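Long-range contact in 3-keto-5-aminohexanoate cleavage protein (Archaeoglobus fulgidus, PDB 3LOT), which probably cleaves 3-keto-5-aminohexanoate or a related beta-keto acid, using a bound zinc ion: residues L173-I178 against L197-I202. Sequence-based numbering, arbitrary orientation. Where two conformers were deposited one is given.
Sequences LECYDI and LRLQFI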
ATOM      1  N   LEU D 173     -19.245   1.774 -14.616  1.00 13.74           N
ATOM      2  CA  LEU D 173     -18.521   3.026 -14.460  1.00 13.94           C
ATOM      3  C   LEU D 173     -17.067   2.728 -14.698  1.00 13.65           C
ATOM      4  O   LEU D 173     -16.425   2.142 -13.852  1.00 14.89           O
ATOM      5  CB  LEU D 173     -18.742   3.572 -13.057  1.00 13.72           C
ATOM      6  CG  LEU D 173     -20.221   3.869 -12.678  1.00 14.02           C
ATOM      7  CD1 LEU D 173     -20.316   4.021 -11.183  1.00 16.59           C
ATOM      8  CD2 LEU D 173     -20.698   5.135 -13.390  1.00 16.47           C
ATOM      9  N   GLU D 174     -16.564   3.162 -15.837  0.60 13.80           N
ATOM     10  CA  GLU D 174     -15.242   2.762 -16.278  0.60 13.37           C
ATOM     11  C   GLU D 174     -14.275   3.731 -15.630  0.60 12.68           C
ATOM     12  O   GLU D 174     -14.468   4.958 -15.736  0.60 11.56           O
ATOM     13  CB  GLU D 174     -15.132   2.843 -17.796  0.60 14.13           C
ATOM     14  CG  GLU D 174     -16.350   2.302 -18.563  0.60 15.87           C
ATOM     15  CD  GLU D 174     -16.646   0.834 -18.311  0.60 18.08           C
ATOM     16  OE1 GLU D 174     -15.739   0.085 -17.880  0.60 20.30           O
ATOM     17  OE2 GLU D 174     -17.812   0.431 -18.539  0.60 21.63           O
ATOM     18  N   CYS D 175     -13.311   3.183 -14.904  1.00 11.36           N
ATOM     19  CA  CYS D 175     -12.275   3.962 -14.275  1.00 13.02           C
ATOM     20  C   CYS D 175     -10.877   3.542 -14.717  1.00 12.26           C
ATOM     21  O   CYS D 175     -10.499   2.394 -14.557  1.00 12.84           O
ATOM     22  CB  CYS D 175     -12.336   3.833 -12.762  1.00 12.81           C
ATOM     23  SG  CYS D 175     -13.932   4.429 -12.058  1.00 16.03           S
ATOM     24  N   TYR D 176     -10.128   4.511 -15.235  1.00 12.42           N
ATOM     25  CA  TYR D 176      -8.791   4.289 -15.804  1.00 13.24           C
ATOM     26  C   TYR D 176      -7.666   4.868 -14.942  1.00 13.92           C
ATOM     27  O   TYR D 176      -6.489   4.861 -15.363  1.00 13.82           O
ATOM     28  CB  TYR D 176      -8.661   4.925 -17.191  1.00 13.65           C
ATOM     29  CG  TYR D 176      -9.586   4.409 -18.264  1.00 15.36           C
ATOM     30  CD1 TYR D 176     -10.917   4.799 -18.294  1.00 15.44           C
ATOM     31  CD2 TYR D 176      -9.109   3.600 -19.283  1.00 16.50           C
ATOM     32  CE1 TYR D 176     -11.784   4.364 -19.308  1.00 19.15           C
ATOM     33  CE2 TYR D 176      -9.947   3.142 -20.288  1.00 20.75           C
ATOM     34  CZ  TYR D 176     -11.287   3.535 -20.302  1.00 19.97           C
ATOM     35  OH  TYR D 176     -12.122   3.067 -21.284  1.00 22.78           O
ATOM     36  N   ASP D 177      -8.019   5.419 -13.771  1.00 13.44           N
ATOM     37  CA  ASP D 177      -7.035   6.043 -12.884  1.00 13.36           C
ATOM     38  C   ASP D 177      -7.688   6.287 -11.505  1.00 12.77           C
ATOM     39  O   ASP D 177      -8.915   6.232 -11.352  1.00 11.67           O
ATOM     40  CB  ASP D 177      -6.593   7.394 -13.469  1.00 13.51           C
ATOM     41  CG  ASP D 177      -5.139   7.713 -13.230  1.00 13.84           C
ATOM     42  OD1 ASP D 177      -4.490   7.214 -12.265  1.00 15.79           O
ATOM     43  OD2 ASP D 177      -4.630   8.524 -14.042  1.00 19.77           O
ATOM     44  N   ILE D 178      -6.847   6.571 -10.527  1.00 13.62           N
ATOM     45  CA  ILE D 178      -7.281   6.845  -9.156  1.00 12.95           C
ATOM     46  C   ILE D 178      -8.196   8.064  -9.127  1.00 13.14           C
ATOM     47  O   ILE D 178      -9.212   8.068  -8.426  1.00 12.73           O
ATOM     48  CB  ILE D 178      -6.092   7.002  -8.219  1.00 12.70           C
ATOM     49  CG1 ILE D 178      -5.215   5.727  -8.267  1.00 13.78           C
ATOM     50  CG2 ILE D 178      -6.566   7.340  -6.766  1.00 12.76           C
ATOM     51  CD1 ILE D 178      -5.980   4.456  -7.942  1.00 12.08           C
ATOM     52  N   LEU D 197     -23.105   0.657  -6.949  1.00 16.30           N
ATOM     53  CA  LEU D 197     -22.438   1.030  -8.159  1.00 15.12           C
ATOM     54  C   LEU D 197     -21.757  -0.201  -8.760  1.00 14.62           C
ATOM     55  O   LEU D 197     -21.420  -1.155  -8.060  1.00 14.04           O
ATOM     56  CB  LEU D 197     -21.392   2.104  -7.878  1.00 15.53           C
ATOM     57  CG  LEU D 197     -21.833   3.339  -7.065  1.00 16.46           C
ATOM     58  CD1 LEU D 197     -20.635   4.244  -6.910  1.00 12.99           C
ATOM     59  CD2 LEU D 197     -22.990   4.076  -7.698  1.00 13.98           C
ATOM     60  N   ARG D 198     -21.597  -0.168 -10.066  1.00 13.68           N
ATOM     61  CA  ARG D 198     -20.802  -1.146 -10.789  1.00 14.53           C
ATOM     62  C   ARG D 198     -19.612  -0.443 -11.390  1.00 13.22           C
ATOM     63  O   ARG D 198     -19.778   0.372 -12.276  1.00 12.67           O
ATOM     64  CB  ARG D 198     -21.655  -1.794 -11.877  1.00 14.03           C
ATOM     65  CG  ARG D 198     -20.924  -2.847 -12.721  1.00 17.09           C
ATOM     66  CD  ARG D 198     -20.321  -3.939 -11.910  1.00 18.57           C
ATOM     67  NE  ARG D 198     -19.873  -5.030 -12.780  1.00 18.86           N
ATOM     68  CZ  ARG D 198     -19.355  -6.187 -12.353  1.00 17.72           C
ATOM     69  NH1 ARG D 198     -19.242  -6.434 -11.075  1.00 14.41           N
ATOM     70  NH2 ARG D 198     -18.954  -7.116 -13.224  1.00 17.85           N
ATOM     71  N   LEU D 199     -18.408  -0.801 -10.942  1.00 13.67           N
ATOM     72  CA  LEU D 199     -17.167  -0.183 -11.436  1.00 14.00           C
ATOM     73  C   LEU D 199     -16.356  -1.177 -12.254  1.00 13.54           C
ATOM     74  O   LEU D 199     -16.297  -2.361 -11.960  1.00 12.58           O
ATOM     75  CB  LEU D 199     -16.237   0.307 -10.279  1.00 13.70           C
ATOM     76  CG  LEU D 199     -16.666   1.195  -9.098  1.00 18.16           C
ATOM     77  CD1 LEU D 199     -15.514   2.118  -8.598  1.00 18.64           C
ATOM     78  CD2 LEU D 199     -17.867   2.005  -9.392  1.00 16.15           C
ATOM     79  N   GLN D 200     -15.649  -0.674 -13.241  1.00 14.15           N
ATOM     80  CA  GLN D 200     -14.692  -1.467 -13.931  1.00 14.63           C
ATOM     81  C   GLN D 200     -13.350  -0.741 -13.951  1.00 14.88           C
ATOM     82  O   GLN D 200     -13.257   0.434 -14.310  1.00 16.42           O
ATOM     83  CB  GLN D 200     -15.201  -1.738 -15.309  1.00 15.11           C
ATOM     84  CG  GLN D 200     -14.289  -2.583 -16.180  1.00 17.44           C
ATOM     85  CD  GLN D 200     -15.104  -3.543 -16.976  1.00 21.78           C
ATOM     86  OE1 GLN D 200     -15.041  -4.738 -16.760  1.00 18.68           O
ATOM     87  NE2 GLN D 200     -15.954  -3.010 -17.852  1.00 28.79           N
ATOM     88  N   PHE D 201     -12.330  -1.435 -13.518  1.00 13.45           N
ATOM     89  CA  PHE D 201     -11.015  -0.863 -13.404  1.00 13.25           C
ATOM     90  C   PHE D 201     -10.270  -1.273 -14.671  1.00 13.08           C
ATOM     91  O   PHE D 201     -10.241  -2.469 -14.978  1.00 14.25           O
ATOM     92  CB  PHE D 201     -10.314  -1.433 -12.189  1.00 13.22           C
ATOM     93  CG  PHE D 201     -11.023  -1.183 -10.871  1.00 14.72           C
ATOM     94  CD1 PHE D 201     -11.700  -0.019 -10.621  1.00 13.61           C
ATOM     95  CD2 PHE D 201     -10.911  -2.109  -9.837  1.00 15.04           C
ATOM     96  CE1 PHE D 201     -12.274   0.206  -9.375  1.00 14.05           C
ATOM     97  CE2 PHE D 201     -11.505  -1.874  -8.603  1.00 14.45           C
ATOM     98  CZ  PHE D 201     -12.192  -0.727  -8.388  1.00 13.75           C
ATOM     99  N   ILE D 202      -9.751  -0.303 -15.431  1.00 12.16           N
ATOM    100  CA  ILE D 202      -9.092  -0.569 -16.724  1.00 12.12           C
ATOM    101  C   ILE D 202      -7.610  -0.195 -16.643  1.00 11.93           C
ATOM    102  O   ILE D 202      -7.240   0.966 -16.397  1.00 12.38           O
ATOM    103  CB  ILE D 202      -9.769   0.157 -17.875  1.00 13.32           C
ATOM    104  CG1 ILE D 202     -11.300  -0.182 -17.874  1.00 14.99           C
ATOM    105  CG2 ILE D 202      -9.128  -0.240 -19.224  1.00 11.54           C
ATOM    106  CD1 ILE D 202     -12.061   0.170 -19.172  1.00 17.47           C
TER
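Strands 170-175 and 197-203 are parallel neighbours in the TIM barrel, joined through helix 178-189 as a beta-alpha-beta unit. Four backbone hydrogen bonds sew them together: L173 N to R198 O, Q200 N to L173 O, C175 N to Q200 O (2.8 Å) and I202 N to C175 O. The register sets L173 beside L199, E174 beside Q200 and C175 beside F201. On the face carrying L173, L199, C175 and F201, which packs on helices 178-189 and 213-226, L173 CD1 meets L199 CD2 at 3.6 Å, and C175 CB approaches the edge of the F201 ring.

E174 and Q200 point the other way, into the barrel. Q200 sends CG anti to its backbone N (chi1 -180°), and a bend at chi2 then brings the amide alongside the carboxylate; in the conformer given, NE2 donates a nearly straight bond to the syn lone pair of E174 OE1 (3.1 Å), with that oxygen in the amide plane. Q200 OE1 is bonded in turn to S235 on the next strand. Just beyond the end of strand 170-175, I202 CB lies over one face of the Y176 ring, 4.1 Å from its centroid, a CH-pi contact, while I202 CD1 reaches Y176 CZ and OH.

A leucine in place of Q200 would probably leave both E174 OE1 and S235 OG without their amide partner. E174 is about 5 Å from the zinc ligand H50, side chain to side chain, so in this conformer the glutamine probably helps to orient a buried acid close to the metal site.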